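Long-range contacts in deoxyhypusine hydroxylase (Homo sapiens, PDB 4D50), which hydroxylates the deoxyhypusine side chain of translation initiation factor eIF5A with a diiron centre, completing the formation of hypusine: residues I15-V20 with I45-Q50; A28-L33 with A57-E62. All blocks are in the same frame, centred on the assembly; numbering follows the deposited sequence.

Interaction 1: residues I15-V20 with I45-Q50; sequences IGQTLV and IAWISQ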
ATOM      1  N   ILE A  15     -16.000  -7.345  14.926  1.00 17.48           N
ATOM      2  CA  ILE A  15     -15.250  -6.400  14.100  1.00 17.49           C
ATOM      3  C   ILE A  15     -15.544  -6.638  12.613  1.00 15.76           C
ATOM      4  O   ILE A  15     -15.727  -5.683  11.821  1.00 19.21           O
ATOM      5  CB  ILE A  15     -13.735  -6.493  14.413  1.00 18.40           C
ATOM      6  CG1 ILE A  15     -13.502  -6.049  15.862  1.00 17.61           C
ATOM      7  CG2 ILE A  15     -12.887  -5.640  13.442  1.00 18.57           C
ATOM      8  CD1 ILE A  15     -12.245  -6.620  16.489  1.00 20.12           C
ATOM      9  N   GLY A  16     -15.488  -7.880  12.218  1.00 17.61           N
ATOM     10  CA  GLY A  16     -15.896  -8.301  10.900  1.00 16.21           C
ATOM     11  C   GLY A  16     -17.246  -7.762  10.447  1.00 17.64           C
ATOM     12  O   GLY A  16     -17.389  -7.297   9.289  1.00 15.19           O
ATOM     13  N   GLN A  17     -18.252  -7.860  11.310  1.00 19.20           N
ATOM     14  CA  GLN A  17     -19.564  -7.300  10.934  1.00 21.65           C
ATOM     15  C   GLN A  17     -19.449  -5.825  10.645  1.00 19.90           C
ATOM     16  O   GLN A  17     -20.151  -5.337   9.765  1.00 23.27           O
ATOM     17  CB  GLN A  17     -20.644  -7.619  11.988  1.00 24.81           C
ATOM     18  CG  GLN A  17     -21.256  -8.983  11.706  1.00 29.50           C
ATOM     19  CD  GLN A  17     -21.749  -9.733  12.934  1.00 34.86           C
ATOM     20  OE1 GLN A  17     -21.555  -9.320  14.074  1.00 34.37           O
ATOM     21  NE2 GLN A  17     -22.414 -10.857  12.684  1.00 38.58           N
ATOM     22  N   THR A  18     -18.599  -5.118  11.380  1.00 18.25           N
ATOM     23  CA  THR A  18     -18.421  -3.647  11.206  1.00 17.09           C
ATOM     24  C   THR A  18     -17.793  -3.373   9.823  1.00 17.28           C
ATOM     25  O   THR A  18     -18.340  -2.656   9.069  1.00 15.29           O
ATOM     26  CB  THR A  18     -17.562  -3.069  12.262  1.00 17.88           C
ATOM     27  OG1 THR A  18     -18.193  -3.253  13.532  1.00 17.30           O
ATOM     28  CG2 THR A  18     -17.306  -1.613  12.052  1.00 15.87           C
ATOM     29  N   LEU A  19     -16.702  -4.060   9.514  1.00 14.26           N
ATOM     30  CA  LEU A  19     -16.125  -4.034   8.203  1.00 13.25           C
ATOM     31  C   LEU A  19     -17.048  -4.227   6.991  1.00 15.30           C
ATOM     32  O   LEU A  19     -16.930  -3.515   6.023  1.00 15.17           O
ATOM     33  CB  LEU A  19     -14.965  -5.049   8.116  1.00 12.04           C
ATOM     34  CG  LEU A  19     -14.227  -5.022   6.776  1.00 11.68           C
ATOM     35  CD1 LEU A  19     -13.627  -3.679   6.419  1.00 12.69           C
ATOM     36  CD2 LEU A  19     -13.150  -6.141   6.853  1.00 10.66           C
ATOM     37  N   VAL A  20     -17.938  -5.233   7.029  1.00 15.40           N
ATOM     38  CA  VAL A  20     -18.711  -5.608   5.839  1.00 15.44           C
ATOM     39  C   VAL A  20     -20.015  -4.790   5.718  1.00 17.73           C
ATOM     40  O   VAL A  20     -20.681  -4.857   4.681  1.00 18.86           O
ATOM     41  CB  VAL A  20     -19.040  -7.094   5.731  1.00 16.21           C
ATOM     42  CG1 VAL A  20     -17.752  -7.951   5.738  1.00 16.03           C
ATOM     43  CG2 VAL A  20     -20.021  -7.547   6.823  1.00 18.11           C
ATOM     44  N   ILE A  45      -9.437 -13.498   7.910  1.00 13.35           N
ATOM     45  CA  ILE A  45      -9.302 -13.569   6.459  1.00 13.29           C
ATOM     46  C   ILE A  45     -10.663 -13.648   5.737  1.00 13.64           C
ATOM     47  O   ILE A  45     -10.903 -12.983   4.700  1.00 12.71           O
ATOM     48  CB  ILE A  45      -8.347 -14.734   6.097  1.00 14.41           C
ATOM     49  CG1 ILE A  45      -6.940 -14.332   6.572  1.00 15.80           C
ATOM     50  CG2 ILE A  45      -8.326 -15.010   4.625  1.00 14.32           C
ATOM     51  CD1 ILE A  45      -5.846 -15.364   6.447  1.00 17.08           C
ATOM     52  N   ALA A  46     -11.606 -14.423   6.280  1.00 13.43           N
ATOM     53  CA  ALA A  46     -12.924 -14.541   5.675  1.00 12.48           C
ATOM     54  C   ALA A  46     -13.745 -13.271   5.669  1.00 12.64           C
ATOM     55  O   ALA A  46     -14.379 -12.973   4.672  1.00 13.54           O
ATOM     56  CB  ALA A  46     -13.716 -15.666   6.344  1.00 13.14           C
ATOM     57  N   TRP A  47     -13.729 -12.539   6.751  1.00 12.59           N
ATOM     58  CA  TRP A  47     -14.451 -11.305   6.861  1.00 14.47           C
ATOM     59  C   TRP A  47     -13.826 -10.237   5.910  1.00 12.54           C
ATOM     60  O   TRP A  47     -14.527  -9.476   5.300  1.00 11.69           O
ATOM     61  CB  TRP A  47     -14.423 -10.787   8.289  1.00 17.76           C
ATOM     62  CG  TRP A  47     -15.312 -11.487   9.282  1.00 18.75           C
ATOM     63  CD1 TRP A  47     -14.910 -12.222  10.370  1.00 20.73           C
ATOM     64  CD2 TRP A  47     -16.744 -11.450   9.331  1.00 21.87           C
ATOM     65  NE1 TRP A  47     -16.001 -12.657  11.085  1.00 22.05           N
ATOM     66  CE2 TRP A  47     -17.145 -12.236  10.453  1.00 22.99           C
ATOM     67  CE3 TRP A  47     -17.721 -10.880   8.519  1.00 22.87           C
ATOM     68  CZ2 TRP A  47     -18.483 -12.422  10.793  1.00 23.58           C
ATOM     69  CZ3 TRP A  47     -19.071 -11.062   8.858  1.00 25.57           C
ATOM     70  CH2 TRP A  47     -19.437 -11.849   9.974  1.00 25.11           C
ATOM     71  N   ILE A  48     -12.514 -10.228   5.799  1.00 12.28           N
ATOM     72  CA  ILE A  48     -11.804  -9.234   4.927  1.00 11.28           C
ATOM     73  C   ILE A  48     -12.183  -9.562   3.477  1.00 12.50           C
ATOM     74  O   ILE A  48     -12.399  -8.692   2.645  1.00 10.88           O
ATOM     75  CB  ILE A  48     -10.279  -9.289   5.116  1.00 11.32           C
ATOM     76  CG1 ILE A  48      -9.862  -8.762   6.519  1.00 10.78           C
ATOM     77  CG2 ILE A  48      -9.513  -8.493   4.069  1.00 10.00           C
ATOM     78  CD1 ILE A  48      -8.417  -8.926   6.819  1.00 10.67           C
ATOM     79  N   SER A  49     -12.262 -10.877   3.200  1.00 11.76           N
ATOM     80  CA  SER A  49     -12.504 -11.396   1.879  1.00 13.97           C
ATOM     81  C   SER A  49     -13.914 -11.103   1.455  1.00 15.23           C
ATOM     82  O   SER A  49     -14.143 -10.758   0.293  1.00 15.95           O
ATOM     83  CB  SER A  49     -12.276 -12.930   1.883  1.00 13.48           C
ATOM     84  OG  SER A  49     -10.862 -13.230   1.996  1.00 13.47           O
ATOM     85  N   GLN A  50     -14.824 -11.172   2.420  1.00 14.54           N
ATOM     86  CA  GLN A  50     -16.223 -10.830   2.189  1.00 16.47           C
ATOM     87  C   GLN A  50     -16.401  -9.377   1.750  1.00 16.32           C
ATOM     88  O   GLN A  50     -17.250  -9.084   0.926  1.00 15.74           O
ATOM     89  CB  GLN A  50     -17.085 -11.193   3.411  1.00 18.99           C
ATOM     90  CG  GLN A  50     -18.608 -11.071   3.236  1.00 21.30           C
ATOM     91  CD  GLN A  50     -19.373 -11.427   4.523  1.00 23.87           C
ATOM     92  OE1 GLN A  50     -18.984 -12.314   5.240  1.00 24.50           O
ATOM     93  NE2 GLN A  50     -20.391 -10.637   4.865  1.00 27.02           N
TER
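Trp47 lays its indole against the backbone of Gly16 in a CH-pi contact; the glycine's missing side chain lets the two helices approach and the indole lie on Gly16 CA. Gly16 CA stands 3.8 Å from the centroid of the five-membered ring of Trp47, only 22° off the ring normal. The same face carries the backbone N of Gln17, placed toward the rim, while Gln17 CG meets the far corner of the indole at Trp47 CH2, 3.8 Å away. Val20 comes from another direction: its CG1 lies near the ring plane at the edge, 4.0 Å from Trp47 CE3, and also rests on the backbone, 3.6 Å from Trp47 O. With CG anti to the carbonyl carbon (chi1 -75°), the indole reaches across to helix 3-20. A CB on Gly16 would point straight into Trp47 CG; Gly16 CA and Trp47 CA are 5.2 Å apart. Gln50, extended, lays its aliphatic part and amide across Val20, Gln50 NE2 lying 3.7 Å from Val20 CG2. On the buried side, Leu19 CD2 packs 4.2 Å from Ile48 CG1. No hydrogen bond joins the two segments; the polar edge of the indole is fixed from helix 3-20, where Asp13 OD1, just before Ile15, accepts from Trp47 NE1. An alanine in place of Trp47 is likely to leave Gly16 and the CG1 methyl of Val20 facing a gap, and Asp13 without its indole donor. The helix segments run almost parallel, at 10°, with axes 9.0 Å apart, as first and third helices of a helical stack. Helix 26-39, which lies between them in sequence, takes Ile15 and Leu19 on Leu36, and helix 57-70 receives Ile48 on Leu63, Leu67 and Met70.

Interaction 2: residues A28-L33 with A57-E62; sequences ARFRAL and ALLKHE. With FE (Fe (III) ion), chain D; PER (peroxide ion), chain E.
The iron-bearing helix 57-70, where the first HEAT-like repeat begins, packs here against helix 26-39 through Phe30 and Leu59. The Phe30 ring reaches between Leu58 and Glu62: its CZ is 3.8 Å from Leu58 CG, and its CE2 is 3.5 Å from Glu62 OE1, both partners lying near the ring plane at its edge. Leu59 forks over two partners. Its CD1 meets Phe30 CE1 obliquely, and Leu59 CD2 sits over the centre of one face of the Arg29 guanidinium, 3.5 Å from Arg29 CZ. That group is held by Asp54 in a salt bridge through NH1 and by Leu19 O through NE, which probably limits its turning. Leu33, its CG anti to the backbone N (chi1 171°), brings CD2 to Glu62 CB at 3.7 Å. Nearly parallel segments, 5° apart with axes 11.2 Å from each other, suit the regular stacking of a HEAT-type solenoid. The CB of His61 leaves the helix away from residues 28-33, and His61 NE2 binds iron at 2.3 Å, with His245 and Glu246 completing the protein ligands, and peroxide O2 and two waters filling further positions. The imidazole is steered by a hydrogen bond in which His61 ND1 donates to a lone pair of Leu58 O at 2.7 Å, 163° at the hydrogen and almost in the ring plane.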
ATOM      1  N   ALA A  28     -14.588   3.904  10.341  1.00 16.31           N
ATOM      2  CA  ALA A  28     -14.934   2.781  11.220  1.00 15.52           C
ATOM      3  C   ALA A  28     -14.671   1.430  10.579  1.00 15.83           C
ATOM      4  O   ALA A  28     -14.211   0.500  11.219  1.00 14.59           O
ATOM      5  CB  ALA A  28     -16.392   2.856  11.617  1.00 15.99           C
ATOM      6  N   ARG A  29     -14.928   1.344   9.292  1.00 13.22           N
ATOM      7  CA  ARG A  29     -14.614   0.147   8.573  1.00 12.24           C
ATOM      8  C   ARG A  29     -13.109   0.042   8.372  1.00 12.62           C
ATOM      9  O   ARG A  29     -12.580  -1.062   8.408  1.00 12.17           O
ATOM     10  CB  ARG A  29     -15.354   0.147   7.265  1.00 12.81           C
ATOM     11  CG  ARG A  29     -16.908   0.314   7.387  1.00 13.24           C
ATOM     12  CD  ARG A  29     -17.546   0.446   6.025  1.00 14.68           C
ATOM     13  NE  ARG A  29     -17.581  -0.814   5.326  1.00 14.92           N
ATOM     14  CZ  ARG A  29     -17.926  -1.016   4.078  1.00 14.39           C
ATOM     15  NH1 ARG A  29     -18.334  -0.010   3.308  1.00 17.42           N
ATOM     16  NH2 ARG A  29     -17.932  -2.228   3.562  1.00 16.30           N
ATOM     17  N   PHE A  30     -12.367   1.161   8.254  1.00 13.27           N
ATOM     18  CA  PHE A  30     -10.880   1.053   8.206  1.00 15.51           C
ATOM     19  C   PHE A  30     -10.299   0.574   9.476  1.00 14.16           C
ATOM     20  O   PHE A  30      -9.399  -0.266   9.517  1.00 13.62           O
ATOM     21  CB  PHE A  30     -10.219   2.396   7.815  1.00 18.48           C
ATOM     22  CG  PHE A  30     -10.050   2.546   6.348  1.00 21.91           C
ATOM     23  CD1 PHE A  30     -11.154   2.664   5.536  1.00 24.43           C
ATOM     24  CD2 PHE A  30      -8.786   2.530   5.778  1.00 26.39           C
ATOM     25  CE1 PHE A  30     -11.020   2.794   4.171  1.00 25.77           C
ATOM     26  CE2 PHE A  30      -8.654   2.615   4.413  1.00 28.85           C
ATOM     27  CZ  PHE A  30      -9.773   2.758   3.609  1.00 28.09           C
ATOM     28  N   ARG A  31     -10.849   1.076  10.564  1.00 16.00           N
ATOM     29  CA  ARG A  31     -10.427   0.679  11.887  1.00 16.99           C
ATOM     30  C   ARG A  31     -10.668  -0.778  12.071  1.00 15.04           C
ATOM     31  O   ARG A  31      -9.786  -1.463  12.585  1.00 16.41           O
ATOM     32  CB  ARG A  31     -11.215   1.419  12.980  1.00 17.94           C
ATOM     33  CG  ARG A  31     -10.659   2.763  13.258  1.00 21.97           C
ATOM     34  CD  ARG A  31     -11.569   3.541  14.216  1.00 25.66           C
ATOM     35  NE  ARG A  31     -11.288   4.956  14.037  1.00 27.39           N
ATOM     36  CZ  ARG A  31     -10.156   5.541  14.436  1.00 29.15           C
ATOM     37  NH1 ARG A  31      -9.222   4.857  15.106  1.00 25.08           N
ATOM     38  NH2 ARG A  31      -9.962   6.825  14.182  1.00 30.26           N
ATOM     39  N   ALA A  32     -11.819  -1.262  11.650  1.00 13.61           N
ATOM     40  CA  ALA A  32     -12.116  -2.737  11.741  1.00 13.09           C
ATOM     41  C   ALA A  32     -11.114  -3.549  10.941  1.00 12.82           C
ATOM     42  O   ALA A  32     -10.595  -4.590  11.357  1.00 12.99           O
ATOM     43  CB  ALA A  32     -13.519  -3.002  11.271  1.00 14.65           C
ATOM     44  N   LEU A  33     -10.900  -3.112   9.705  1.00 12.24           N
ATOM     45  CA  LEU A  33      -9.976  -3.787   8.829  1.00 12.56           C
ATOM     46  C   LEU A  33      -8.576  -3.915   9.412  1.00 12.14           C
ATOM     47  O   LEU A  33      -8.011  -4.971   9.394  1.00 12.63           O
ATOM     48  CB  LEU A  33      -9.876  -3.059   7.467  1.00 12.32           C
ATOM     49  CG  LEU A  33      -8.772  -3.555   6.514  1.00 11.72           C
ATOM     50  CD1 LEU A  33      -8.969  -5.035   6.118  1.00 12.47           C
ATOM     51  CD2 LEU A  33      -8.705  -2.659   5.279  1.00 10.89           C
ATOM     52  N   ALA A  57     -13.402   1.539  -4.101  1.00 11.73           N
ATOM     53  CA  ALA A  57     -12.067   1.011  -4.626  1.00 10.82           C
ATOM     54  C   ALA A  57     -10.990   1.214  -3.563  1.00 11.94           C
ATOM     55  O   ALA A  57     -10.103   0.335  -3.378  1.00 10.95           O
ATOM     56  CB  ALA A  57     -11.637   1.745  -5.893  1.00 11.10           C
ATOM     57  N   LEU A  58     -11.021   2.352  -2.875  1.00 11.11           N
ATOM     58  CA  LEU A  58     -10.124   2.646  -1.727  1.00 11.08           C
ATOM     59  C   LEU A  58     -10.209   1.527  -0.676  1.00 10.86           C
ATOM     60  O   LEU A  58      -9.190   0.897  -0.323  1.00  9.67           O
ATOM     61  CB  LEU A  58     -10.427   3.976  -1.052  1.00 12.41           C
ATOM     62  CG  LEU A  58      -9.475   4.265   0.098  1.00 15.00           C
ATOM     63  CD1 LEU A  58      -8.052   4.503  -0.394  1.00 18.82           C
ATOM     64  CD2 LEU A  58      -9.882   5.505   0.892  1.00 14.80           C
ATOM     65  N   LEU A  59     -11.423   1.213  -0.250  1.00  9.56           N
ATOM     66  CA  LEU A  59     -11.535   0.164   0.764  1.00 10.70           C
ATOM     67  C   LEU A  59     -11.043  -1.167   0.199  1.00  9.63           C
ATOM     68  O   LEU A  59     -10.253  -1.845   0.813  1.00  9.38           O
ATOM     69  CB  LEU A  59     -12.971   0.067   1.293  1.00 10.92           C
ATOM     70  CG  LEU A  59     -13.131  -0.975   2.399  1.00 11.95           C
ATOM     71  CD1 LEU A  59     -12.339  -0.729   3.661  1.00 13.10           C
ATOM     72  CD2 LEU A  59     -14.659  -1.045   2.724  1.00 13.49           C
ATOM     73  N   LYS A  60     -11.474  -1.532  -1.014  1.00  9.30           N
ATOM     74  CA  LYS A  60     -11.137  -2.848  -1.563  1.00  9.75           C
ATOM     75  C   LYS A  60      -9.631  -3.089  -1.738  1.00 10.25           C
ATOM     76  O   LYS A  60      -9.122  -4.170  -1.468  1.00 11.10           O
ATOM     77  CB  LYS A  60     -11.821  -3.073  -2.888  1.00 10.86           C
ATOM     78  CG  LYS A  60     -13.314  -3.358  -2.802  1.00 11.46           C
ATOM     79  CD  LYS A  60     -13.884  -3.772  -4.162  1.00 13.32           C
ATOM     80  CE  LYS A  60     -13.954  -2.612  -5.113  1.00 15.14           C
ATOM     81  NZ  LYS A  60     -14.706  -2.891  -6.356  1.00 18.34           N
ATOM     82  N   HIS A  61      -8.931  -2.070  -2.144  1.00 12.20           N
ATOM     83  CA  HIS A  61      -7.487  -2.177  -2.309  1.00 11.90           C
ATOM     84  C   HIS A  61      -6.775  -2.257  -0.961  1.00 12.32           C
ATOM     85  O   HIS A  61      -5.766  -2.980  -0.842  1.00 11.77           O
ATOM     86  CB  HIS A  61      -6.984  -1.101  -3.263  1.00 12.80           C
ATOM     87  CG  HIS A  61      -6.233   0.007  -2.595  1.00 13.46           C
ATOM     88  ND1 HIS A  61      -6.806   0.849  -1.671  1.00 14.53           N
ATOM     89  CD2 HIS A  61      -4.925   0.354  -2.691  1.00 13.65           C
ATOM     90  CE1 HIS A  61      -5.886   1.740  -1.287  1.00 14.12           C
ATOM     91  NE2 HIS A  61      -4.727   1.425  -1.866  1.00 13.47           N
ATOM     92  N   GLU A  62      -7.340  -1.653   0.087  1.00 11.19           N
ATOM     93  CA  GLU A  62      -6.774  -1.796   1.466  1.00 11.79           C
ATOM     94  C   GLU A  62      -6.970  -3.270   1.981  1.00 10.66           C
ATOM     95  O   GLU A  62      -6.138  -3.848   2.711  1.00  9.12           O
ATOM     96  CB  GLU A  62      -7.438  -0.818   2.385  1.00 14.51           C
ATOM     97  CG  GLU A  62      -6.561  -0.139   3.420  1.00 19.21           C
ATOM     98  CD  GLU A  62      -5.665   0.912   2.785  1.00 23.37           C
ATOM     99  OE1 GLU A  62      -6.152   1.787   2.042  1.00 31.92           O
ATOM    100  OE2 GLU A  62      -4.445   0.753   2.941  1.00 30.32           O
TER
HETATM  101 FE    FE D 302      -2.962   2.906  -2.230  1.00 16.41          FE
HETATM  102  O1  PER E 303      -2.740   1.518  -4.618  1.00 21.40           O
HETATM  103  O2  PER E 303      -3.121   2.997  -4.404  1.00 18.93           O
HETATM  104  O   HOH W   1      -1.253   1.250  -2.170  1.00 26.36           O
HETATM  105  O   HOH W   2      -2.659   2.940  -0.092  1.00 13.42           O

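Overall arrangement
The two contacts, with centres 10 Å apart, touch through helices 3-20 and 26-39: Arg29 NE lies 2.9 Å from Leu19 O, a probable hydrogen bond, and Ala32 O is 3.3 Å from Ile15 CG2. Their segments alternate along the chain. Interaction 1, joining helices 3-20 and 42-50, is centred about 19 Å from the centre of the chain; interaction 2, joining helices 26-39 and 57-70, is centred about 12 Å from it. Only interaction 2 reaches a metal, through His61; from interaction 1 the side chain of Ile48 remains about 11 Å from those of His61 and Glu95. Ile45 of interaction 1 instead touches a bound guanidine, well away from the peroxide.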